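Side-chain contacts in hypothetical protein TA0175 (Thermoplasma acidophilum, PDB 1L6R), which catalyses the magnesium-dependent dephosphorylation of 2-phosphoglycolate to glycolate and, less efficiently, the hydrolysis of inorganic pyrophosphate: residues Glu94-Arg99 with Val124-Lys129; Phe136-Ser141 with Trp145-Arg150; Phe156-Leu161 with Asp170-Ile175. The protein carries 1 engineered substitution. One frame throughout, in Å; residues are numbered along the deposited sequence.

Contact 1: residues Glu94-Arg99 with Val124-Lys129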
loop_
_atom_site.group_PDB
_atom_site.type_symbol
_atom_site.label_atom_id
_atom_site.label_comp_id
_atom_site.label_asym_id
_atom_site.label_seq_id
_atom_site.Cartn_x
_atom_site.Cartn_y
_atom_site.Cartn_z
ATOM N N GLU A 94 17.546 14.279 15.054
ATOM C CA GLU A 94 18.615 15.078 15.638
ATOM C C GLU A 94 18.450 16.551 15.264
ATOM O O GLU A 94 18.562 17.428 16.119
ATOM C CB GLU A 94 19.974 14.560 15.156
ATOM C CG GLU A 94 21.176 15.302 15.724
ATOM C CD GLU A 94 22.497 14.777 15.181
ATOM O OE1 GLU A 94 23.555 15.342 15.532
ATOM O OE2 GLU A 94 22.479 13.798 14.402
ATOM N N GLU A 95 18.164 16.813 13.993
ATOM C CA GLU A 95 17.993 18.183 13.513
ATOM C C GLU A 95 16.700 18.822 14.017
ATOM O O GLU A 95 16.700 19.945 14.533
ATOM C CB GLU A 95 17.997 18.207 11.981
ATOM C CG GLU A 95 19.212 17.553 11.339
ATOM C CD GLU A 95 19.151 17.565 9.822
ATOM O OE1 GLU A 95 18.169 17.034 9.257
ATOM O OE2 GLU A 95 20.086 18.103 9.192
ATOM N N MET A 96 15.599 18.098 13.875
ATOM C CA MET A 96 14.292 18.602 14.275
ATOM C C MET A 96 14.167 18.872 15.775
ATOM O O MET A 96 13.452 19.787 16.194
ATOM C CB MET A 96 13.218 17.612 13.823
ATOM C CG MET A 96 11.847 18.216 13.611
ATOM S SD MET A 96 11.838 19.561 12.394
ATOM C CE MET A 96 12.445 18.751 10.961
ATOM N N SER A 97 14.863 18.090 16.589
ATOM C CA SER A 97 14.790 18.276 18.032
ATOM C C SER A 97 15.412 19.606 18.460
ATOM O O SER A 97 15.207 20.062 19.585
ATOM C CB SER A 97 15.489 17.117 18.747
ATOM O OG SER A 97 16.889 17.140 18.500
ATOM N N LYS A 98 16.159 20.233 17.561
ATOM C CA LYS A 98 16.792 21.506 17.883
ATOM C C LYS A 98 15.832 22.686 17.766
ATOM O O LYS A 98 16.061 23.735 18.368
ATOM C CB LYS A 98 18.003 21.740 16.975
ATOM C CG LYS A 98 19.125 20.733 17.164
ATOM C CD LYS A 98 20.231 20.950 16.137
ATOM C CE LYS A 98 21.346 19.927 16.297
ATOM N NZ LYS A 98 22.389 20.063 15.236
ATOM N N ARG A 99 14.754 22.525 17.004
ATOM C CA ARG A 99 13.809 23.622 16.834
ATOM C C ARG A 99 12.339 23.280 17.050
ATOM O O ARG A 99 11.455 24.063 16.696
ATOM C CB ARG A 99 14.002 24.258 15.458
ATOM C CG ARG A 99 13.989 23.280 14.304
ATOM C CD ARG A 99 14.920 23.763 13.203
ATOM N NE ARG A 99 14.789 22.975 11.983
ATOM C CZ ARG A 99 13.695 22.956 11.233
ATOM N NH1 ARG A 99 12.647 23.684 11.586
ATOM N NH2 ARG A 99 13.648 22.219 10.133
ATOM N N VAL A 124 3.121 18.590 15.528
ATOM C CA VAL A 124 2.870 17.482 14.609
ATOM C C VAL A 124 2.753 17.858 13.135
ATOM O O VAL A 124 3.399 17.245 12.277
ATOM C CB VAL A 124 1.595 16.682 15.017
ATOM C CG1 VAL A 124 1.231 15.681 13.935
ATOM C CG2 VAL A 124 1.845 15.945 16.327
ATOM N N ASP A 125 1.942 18.863 12.825
ATOM C CA ASP A 125 1.752 19.240 11.430
ATOM C C ASP A 125 3.048 19.688 10.765
ATOM O O ASP A 125 3.351 19.286 9.641
ATOM C CB ASP A 125 0.687 20.336 11.299
ATOM C CG ASP A 125 -0.699 19.854 11.694
ATOM O OD1 ASP A 125 -0.935 18.627 11.683
ATOM O OD2 ASP A 125 -1.562 20.704 12.002
ATOM N N TYR A 126 3.823 20.505 11.462
ATOM C CA TYR A 126 5.077 20.974 10.891
ATOM C C TYR A 126 6.069 19.834 10.670
ATOM O O TYR A 126 6.676 19.716 9.600
ATOM C CB TYR A 126 5.718 22.019 11.796
ATOM C CG TYR A 126 7.079 22.448 11.308
ATOM C CD1 TYR A 126 7.215 23.219 10.154
ATOM C CD2 TYR A 126 8.233 22.069 11.989
ATOM C CE1 TYR A 126 8.470 23.603 9.690
ATOM C CE2 TYR A 126 9.495 22.448 11.535
ATOM C CZ TYR A 126 9.603 23.214 10.384
ATOM O OH TYR A 126 10.845 23.598 9.932
ATOM N N VAL A 127 6.246 18.998 11.687
ATOM C CA VAL A 127 7.183 17.895 11.563
ATOM C C VAL A 127 6.750 16.899 10.491
ATOM O O VAL A 127 7.596 16.352 9.777
ATOM C CB VAL A 127 7.392 17.194 12.917
ATOM C CG1 VAL A 127 8.184 15.911 12.721
ATOM C CG2 VAL A 127 8.142 18.125 13.873
ATOM N N ARG A 128 5.449 16.669 10.348
ATOM C CA ARG A 128 4.997 15.750 9.314
ATOM C C ARG A 128 5.365 16.306 7.939
ATOM O O ARG A 128 5.836 15.576 7.073
ATOM C CB ARG A 128 3.484 15.507 9.397
ATOM C CG ARG A 128 2.961 14.685 8.217
ATOM C CD ARG A 128 1.536 14.201 8.414
ATOM N NE ARG A 128 1.474 13.054 9.317
ATOM C CZ ARG A 128 0.698 12.991 10.393
ATOM N NH1 ARG A 128 -0.082 14.017 10.707
ATOM N NH2 ARG A 128 0.688 11.901 11.146
ATOM N N LYS A 129 5.154 17.606 7.746
ATOM C CA LYS A 129 5.483 18.234 6.472
ATOM C C LYS A 129 6.974 18.083 6.188
ATOM O O LYS A 129 7.372 17.709 5.085
ATOM C CB LYS A 129 5.102 19.719 6.494
ATOM C CG LYS A 129 3.600 19.985 6.465
ATOM C CD LYS A 129 3.314 21.482 6.474
ATOM C CE LYS A 129 1.821 21.768 6.424
ATOM N NZ LYS A 129 1.538 23.230 6.397
#
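Arg-99 and Tyr-126 meet through the guanidinium and the phenol oxygen. Arg-99 NH1 lies 2.4 Å from Tyr-126 OH. The N-H points almost straight at the oxygen (166°), but the distance is too short for an ordinary hydrogen bond, so its exact length is doubtful. Arg-99 NH2 makes a weak, bent hydrogen bond to the same Tyr-126 OH, 3.1 Å long. One hydroxyl thus faces both terminal nitrogens at the guanidinium edge. The guanidinium and ring planes stand 71° apart.

Met-96 backs this pair. Its SD sits over one face of the Arg-99 guanidinium, offset toward the rim, and is 3.8 Å from Tyr-126 CE2. This is a Met-aromatic contact in which the sulfur approaches the ring obliquely. Met-96 CG touches Val-127 CG2 at 3.7 Å.

The contact joins the last part of helix 87-96 and the residues after it to helix 124-132. Both helices cover the same side of the three-stranded antiparallel sheet, an arrangement consistent with the cap domain of this HAD family.

The bend at Met-96 chi2 (58°) turns SD toward the guanidinium face and the tyrosine ring; chi3 then sets only the terminal CE. Met-102 closes in on both Met-96 and Val-127, while Ile-119 packs on Val-127. Arg-99 NH2 also has a long, weak ion pair with Glu-130. On the sheet side of helix 124-132, Val-124 and Arg-128 rest on Trp-145.

Contact 2: residues Phe136-Ser141 with Trp145-Arg150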
loop_
_atom_site.group_PDB
_atom_site.type_symbol
_atom_site.label_atom_id
_atom_site.label_comp_id
_atom_site.label_asym_id
_atom_site.label_seq_id
_atom_site.Cartn_x
_atom_site.Cartn_y
_atom_site.Cartn_z
ATOM N N PHE A 136 10.058 10.482 4.355
ATOM C CA PHE A 136 9.618 9.743 5.538
ATOM C C PHE A 136 8.142 10.013 5.808
ATOM O O PHE A 136 7.516 10.854 5.166
ATOM C CB PHE A 136 10.404 10.178 6.786
ATOM C CG PHE A 136 11.900 10.186 6.610
ATOM C CD1 PHE A 136 12.561 9.097 6.068
ATOM C CD2 PHE A 136 12.649 11.287 7.014
ATOM C CE1 PHE A 136 13.951 9.102 5.927
ATOM C CE2 PHE A 136 14.038 11.298 6.875
ATOM C CZ PHE A 136 14.685 10.203 6.332
ATOM N N VAL A 137 7.584 9.270 6.758
ATOM C CA VAL A 137 6.210 9.489 7.193
ATOM C C VAL A 137 6.202 9.343 8.707
ATOM O O VAL A 137 7.124 8.755 9.291
ATOM C CB VAL A 137 5.194 8.472 6.591
ATOM C CG1 VAL A 137 5.161 8.598 5.067
ATOM C CG2 VAL A 137 5.549 7.055 7.001
ATOM N N ILE A 138 5.189 9.913 9.353
ATOM C CA ILE A 138 5.074 9.774 10.800
ATOM C C ILE A 138 3.649 9.380 11.174
ATOM O O ILE A 138 2.687 9.757 10.502
ATOM C CB ILE A 138 5.445 11.077 11.609
ATOM C CG1 ILE A 138 4.429 12.203 11.368
ATOM C CG2 ILE A 138 6.870 11.515 11.287
ATOM C CD1 ILE A 138 4.601 13.365 12.346
ATOM N N PHE A 139 3.536 8.581 12.230
ATOM C CA PHE A 139 2.242 8.165 12.766
ATOM C C PHE A 139 2.500 7.605 14.147
ATOM O O PHE A 139 3.644 7.341 14.525
ATOM C CB PHE A 139 1.549 7.104 11.902
ATOM C CG PHE A 139 2.376 5.880 11.658
ATOM C CD1 PHE A 139 3.208 5.814 10.545
ATOM C CD2 PHE A 139 2.348 4.806 12.545
ATOM C CE1 PHE A 139 4.007 4.700 10.309
ATOM C CE2 PHE A 139 3.152 3.677 12.321
ATOM C CZ PHE A 139 3.980 3.628 11.201
ATOM N N TYR A 140 1.427 7.434 14.907
ATOM C CA TYR A 140 1.518 6.912 16.254
ATOM C C TYR A 140 1.077 5.459 16.323
ATOM O O TYR A 140 0.139 5.049 15.638
ATOM C CB TYR A 140 0.641 7.759 17.200
ATOM C CG TYR A 140 0.820 7.430 18.661
ATOM C CD1 TYR A 140 0.115 6.381 19.257
ATOM C CD2 TYR A 140 1.744 8.131 19.436
ATOM C CE1 TYR A 140 0.335 6.037 20.581
ATOM C CE2 TYR A 140 1.968 7.794 20.761
ATOM C CZ TYR A 140 1.261 6.748 21.323
ATOM O OH TYR A 140 1.487 6.405 22.631
ATOM N N SER A 141 1.784 4.676 17.133
ATOM C CA SER A 141 1.405 3.287 17.354
ATOM C C SER A 141 2.018 2.804 18.655
ATOM O O SER A 141 3.201 3.009 18.912
ATOM C CB SER A 141 1.875 2.377 16.220
ATOM O OG SER A 141 1.319 1.079 16.407
ATOM N N TRP A 145 5.362 7.827 18.721
ATOM C CA TRP A 145 5.266 8.168 17.317
ATOM C C TRP A 145 6.414 7.398 16.663
ATOM O O TRP A 145 7.364 6.956 17.337
ATOM C CB TRP A 145 5.489 9.658 17.077
ATOM C CG TRP A 145 4.337 10.490 17.480
ATOM C CD1 TRP A 145 4.040 10.926 18.738
ATOM C CD2 TRP A 145 3.308 10.990 16.620
ATOM N NE1 TRP A 145 2.886 11.676 18.712
ATOM C CE2 TRP A 145 2.417 11.731 17.429
ATOM C CE3 TRP A 145 3.050 10.884 15.246
ATOM C CZ2 TRP A 145 1.279 12.368 16.908
ATOM C CZ3 TRP A 145 1.914 11.520 14.727
ATOM C CH2 TRP A 145 1.047 12.253 15.564
ATOM N N HIS A 146 6.320 7.272 15.348
ATOM C CA HIS A 146 7.301 6.558 14.559
ATOM C C HIS A 146 7.617 7.355 13.323
ATOM O O HIS A 146 6.708 7.824 12.646
ATOM C CB HIS A 146 6.739 5.202 14.144
ATOM C CG HIS A 146 6.479 4.299 15.300
ATOM N ND1 HIS A 146 5.303 4.308 16.021
ATOM C CD2 HIS A 146 7.299 3.420 15.916
ATOM C CE1 HIS A 146 5.419 3.469 17.039
ATOM N NE2 HIS A 146 6.618 2.918 16.994
ATOM N N LEU A 147 8.912 7.524 13.064
ATOM C CA LEU A 147 9.401 8.212 11.875
ATOM C C LEU A 147 9.918 7.056 11.024
ATOM O O LEU A 147 10.948 6.442 11.330
ATOM C CB LEU A 147 10.529 9.175 12.231
ATOM C CG LEU A 147 11.196 9.871 11.040
ATOM C CD1 LEU A 147 10.209 10.787 10.318
ATOM C CD2 LEU A 147 12.402 10.662 11.542
ATOM N N MET A 148 9.175 6.775 9.961
ATOM C CA MET A 148 9.444 5.655 9.081
ATOM C C MET A 148 9.830 6.065 7.680
ATOM O O MET A 148 9.473 7.149 7.215
ATOM C CB MET A 148 8.180 4.798 8.949
ATOM C CG MET A 148 7.487 4.438 10.247
ATOM S SD MET A 148 8.529 3.460 11.330
ATOM C CE MET A 148 9.024 2.158 10.205
ATOM N N ASN A 149 10.540 5.171 7.002
ATOM C CA ASN A 149 10.888 5.381 5.607
ATOM C C ASN A 149 9.583 5.080 4.845
ATOM O O ASN A 149 8.814 4.193 5.245
ATOM C CB ASN A 149 11.984 4.392 5.200
ATOM C CG ASN A 149 13.333 4.728 5.823
ATOM O OD1 ASN A 149 13.997 5.678 5.404
ATOM N ND2 ASN A 149 13.736 3.962 6.834
ATOM N N ARG A 150 9.305 5.813 3.773
ATOM C CA ARG A 150 8.082 5.569 3.007
ATOM C C ARG A 150 8.061 4.114 2.525
ATOM O O ARG A 150 9.034 3.635 1.942
ATOM C CB ARG A 150 8.021 6.512 1.797
ATOM C CG ARG A 150 6.890 6.229 0.807
ATOM C CD ARG A 150 5.517 6.632 1.320
ATOM N NE ARG A 150 5.402 8.074 1.517
ATOM C CZ ARG A 150 4.245 8.727 1.602
ATOM N NH1 ARG A 150 3.096 8.075 1.497
ATOM N NH2 ARG A 150 4.242 10.037 1.804
HETATM O O HOH W 1 7.032 10.197 2.443
#
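Tyr-140 turns its edge to the face of the Trp-145 five-membered ring. The planes stand at 85°, and Tyr-140 CD2 is 3.7 Å from Trp-145 CD1. The indole takes chi1 -75°, with CG beside the backbone N, which lays it back across the neighbouring strand. There its CE3 reaches Phe-139 C at 3.5 Å, and its CZ3 lies near Ile-138 CD1. With an alanine here, the Tyr-140 edge would probably lose its ring face and a gap open beside Ile-138 CD1.

The strands form an antiparallel hairpin, with Val-137/Met-148 and Phe-139/His-146 as its hydrogen-bonded pairs. Ile-138 CG2 meets Leu-147 CD1 at 3.6 Å on the face covered by helices 87-96 and 124-132.

On the other face, Phe-139 places CG between its backbone N and carbonyl carbon (chi1 56°). Its ring then swings over the partner strand, and CE1 meets Met-148 CG at 3.5 Å. The His-146 ring presents its edge to Ser-141; its NE2 bonds weakly to Gly-46 O, near a bound calcium ion. Val-137 CG1 sits over one Arg-150 guanidinium face, toward its rim. Water 1 joins Arg-150 NE to Phe-136 O, and Arg-150 NH1 hydrogen-bonds Gln-186 OE1 of the second subunit.

Contact 3: residues Phe156-Leu161 with Asp170-Ile175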
loop_
_atom_site.group_PDB
_atom_site.type_symbol
_atom_site.label_atom_id
_atom_site.label_comp_id
_atom_site.label_asym_id
_atom_site.label_seq_id
_atom_site.Cartn_x
_atom_site.Cartn_y
_atom_site.Cartn_z
ATOM N N PHE A 156 4.320 -4.088 3.693
ATOM C CA PHE A 156 5.628 -4.626 3.352
ATOM C C PHE A 156 5.828 -5.949 4.109
ATOM O O PHE A 156 6.259 -6.947 3.534
ATOM C CB PHE A 156 6.719 -3.624 3.751
ATOM C CG PHE A 156 8.116 -4.144 3.581
ATOM C CD1 PHE A 156 8.792 -3.994 2.373
ATOM C CD2 PHE A 156 8.756 -4.801 4.628
ATOM C CE1 PHE A 156 10.089 -4.494 2.209
ATOM C CE2 PHE A 156 10.051 -5.307 4.478
ATOM C CZ PHE A 156 10.720 -5.154 3.265
ATOM N N ALA A 157 5.501 -5.956 5.399
ATOM C CA ALA A 157 5.675 -7.162 6.208
ATOM C C ALA A 157 4.794 -8.331 5.759
ATOM O O ALA A 157 5.262 -9.472 5.669
ATOM C CB ALA A 157 5.410 -6.847 7.685
ATOM N N VAL A 158 3.524 -8.057 5.483
ATOM C CA VAL A 158 2.607 -9.118 5.062
ATOM C C VAL A 158 3.031 -9.676 3.707
ATOM O O VAL A 158 2.976 -10.885 3.486
ATOM C CB VAL A 158 1.140 -8.604 5.033
ATOM C CG1 VAL A 158 0.225 -9.637 4.395
ATOM C CG2 VAL A 158 0.670 -8.334 6.459
ATOM N N ASN A 159 3.460 -8.811 2.797
ATOM C CA ASN A 159 3.915 -9.316 1.510
ATOM C C ASN A 159 5.153 -10.183 1.706
ATOM O O ASN A 159 5.334 -11.179 1.008
ATOM C CB ASN A 159 4.225 -8.169 0.549
ATOM C CG ASN A 159 2.987 -7.653 -0.139
ATOM O OD1 ASN A 159 2.163 -8.433 -0.611
ATOM N ND2 ASN A 159 2.849 -6.341 -0.207
ATOM N N LYS A 160 6.003 -9.811 2.660
ATOM C CA LYS A 160 7.209 -10.590 2.932
ATOM C C LYS A 160 6.824 -11.975 3.464
ATOM O O LYS A 160 7.417 -12.976 3.078
ATOM C CB LYS A 160 8.092 -9.849 3.935
ATOM C CG LYS A 160 9.367 -10.584 4.287
ATOM C CD LYS A 160 10.416 -9.617 4.784
ATOM C CE LYS A 160 10.886 -8.698 3.659
ATOM N NZ LYS A 160 11.507 -9.472 2.548
ATOM N N LEU A 161 5.835 -12.035 4.352
ATOM C CA LEU A 161 5.377 -13.321 4.882
ATOM C C LEU A 161 4.796 -14.177 3.751
ATOM O O LEU A 161 5.028 -15.391 3.689
ATOM C CB LEU A 161 4.320 -13.091 5.967
ATOM C CG LEU A 161 4.840 -12.519 7.292
ATOM C CD1 LEU A 161 3.679 -12.021 8.119
ATOM C CD2 LEU A 161 5.614 -13.592 8.053
ATOM N N ASP A 170 -5.371 -14.983 -0.190
ATOM C CA ASP A 170 -6.560 -15.506 0.480
ATOM C C ASP A 170 -6.264 -16.547 1.555
ATOM O O ASP A 170 -7.178 -17.002 2.246
ATOM C CB ASP A 170 -7.564 -16.069 -0.544
ATOM C CG ASP A 170 -7.015 -17.243 -1.338
ATOM O OD1 ASP A 170 -7.775 -17.800 -2.160
ATOM O OD2 ASP A 170 -5.837 -17.614 -1.154
ATOM N N GLU A 171 -4.991 -16.910 1.693
ATOM C CA GLU A 171 -4.567 -17.869 2.719
ATOM C C GLU A 171 -4.000 -17.117 3.927
ATOM O O GLU A 171 -3.526 -17.722 4.887
ATOM C CB GLU A 171 -3.492 -18.811 2.171
ATOM C CG GLU A 171 -3.983 -19.733 1.051
ATOM C CD GLU A 171 -2.881 -20.626 0.508
ATOM O OE1 GLU A 171 -1.850 -20.098 0.035
ATOM O OE2 GLU A 171 -3.044 -21.868 0.556
ATOM N N ILE A 172 -4.059 -15.790 3.871
ATOM C CA ILE A 172 -3.550 -14.954 4.949
ATOM C C ILE A 172 -4.685 -14.165 5.592
ATOM O O ILE A 172 -5.536 -13.597 4.902
ATOM C CB ILE A 172 -2.500 -13.942 4.409
ATOM C CG1 ILE A 172 -1.295 -14.699 3.842
ATOM C CG2 ILE A 172 -2.087 -12.965 5.509
ATOM C CD1 ILE A 172 -0.317 -13.821 3.093
ATOM N N LEU A 173 -4.693 -14.141 6.918
ATOM C CA LEU A 173 -5.677 -13.385 7.675
ATOM C C LEU A 173 -4.916 -12.287 8.408
ATOM O O LEU A 173 -3.907 -12.564 9.064
ATOM C CB LEU A 173 -6.380 -14.284 8.710
ATOM C CG LEU A 173 -7.192 -13.555 9.792
ATOM C CD1 LEU A 173 -8.412 -12.852 9.162
ATOM C CD2 LEU A 173 -7.649 -14.559 10.844
ATOM N N VAL A 174 -5.368 -11.044 8.278
ATOM C CA VAL A 174 -4.729 -9.959 9.017
ATOM C C VAL A 174 -5.716 -9.454 10.073
ATOM O O VAL A 174 -6.926 -9.415 9.849
ATOM C CB VAL A 174 -4.286 -8.780 8.104
ATOM C CG1 VAL A 174 -3.270 -9.270 7.082
ATOM C CG2 VAL A 174 -5.489 -8.143 7.432
ATOM N N ILE A 175 -5.189 -9.104 11.241
ATOM C CA ILE A 175 -5.996 -8.580 12.336
ATOM C C ILE A 175 -5.361 -7.253 12.743
ATOM O O ILE A 175 -4.161 -7.197 13.072
ATOM C CB ILE A 175 -6.025 -9.565 13.530
ATOM C CG1 ILE A 175 -6.584 -10.913 13.060
ATOM C CG2 ILE A 175 -6.868 -8.990 14.664
ATOM C CD1 ILE A 175 -6.615 -11.979 14.134
#
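Val-158 meets Ile-172 and Val-174 with its two methyl groups, one for each residue. From the helix its CB points toward strand 172-175, but CB itself stays back from the strand, and the methyls do the touching. CG1 stands anti to the backbone N (chi1 171°) and reaches Ile-172 CG2 at 4.2 Å. CG2, beside the backbone N, reaches Val-174 CG1 at 4.1 Å. The valine fork therefore spans two residues, i and i+2, on one side of the strand, with Leu-173 between them turned to the other side. The Val-158 and Val-174 side chains cross at about a right angle.

All three residues are buried, and no hydrogen bond passes between the segments. The packing is purely aliphatic, and its distances indicate light van der Waals contact rather than tight wedging.

Met-184 touches both Val-158 and Val-174, and Leu-187 also packs on Val-158. On the other face of the strand, Leu-173 and Ile-175 pack against helix 215-223. Just past the strand come Asp-177, Asn-180 and Asp-181, which with Asp-11 bind calcium here, while Lys-154, at the start of the helix, probably binds substrate. A parallel strand with helices on its two faces, leading into an acidic metal-binding loop, is characteristic of the Rossmann-like core of HAD phosphatases.

Overall arrangement
From the N terminus, the chain first builds strands and helices of the core, then reaches helix 87-96. Contact 1 closes the loop from there to helix 124-132, a stretch that includes strand 115-117. That helix runs on into strand 136-141, and contact 2 closes the short hairpin turn that follows. Contacts 1 and 2 touch: Arg-128 NH2 probably hydrogen-bonds Ile-138 O, so helix and hairpin form one layered unit. Strand 144-149 then leads to helix 154-164, and contact 3 ties this helix to strand 172-175 of the large mixed sheet. The three closures follow in series; none nest or cross. Contacts 1 and 3 lie about 33 Å apart, centre to centre.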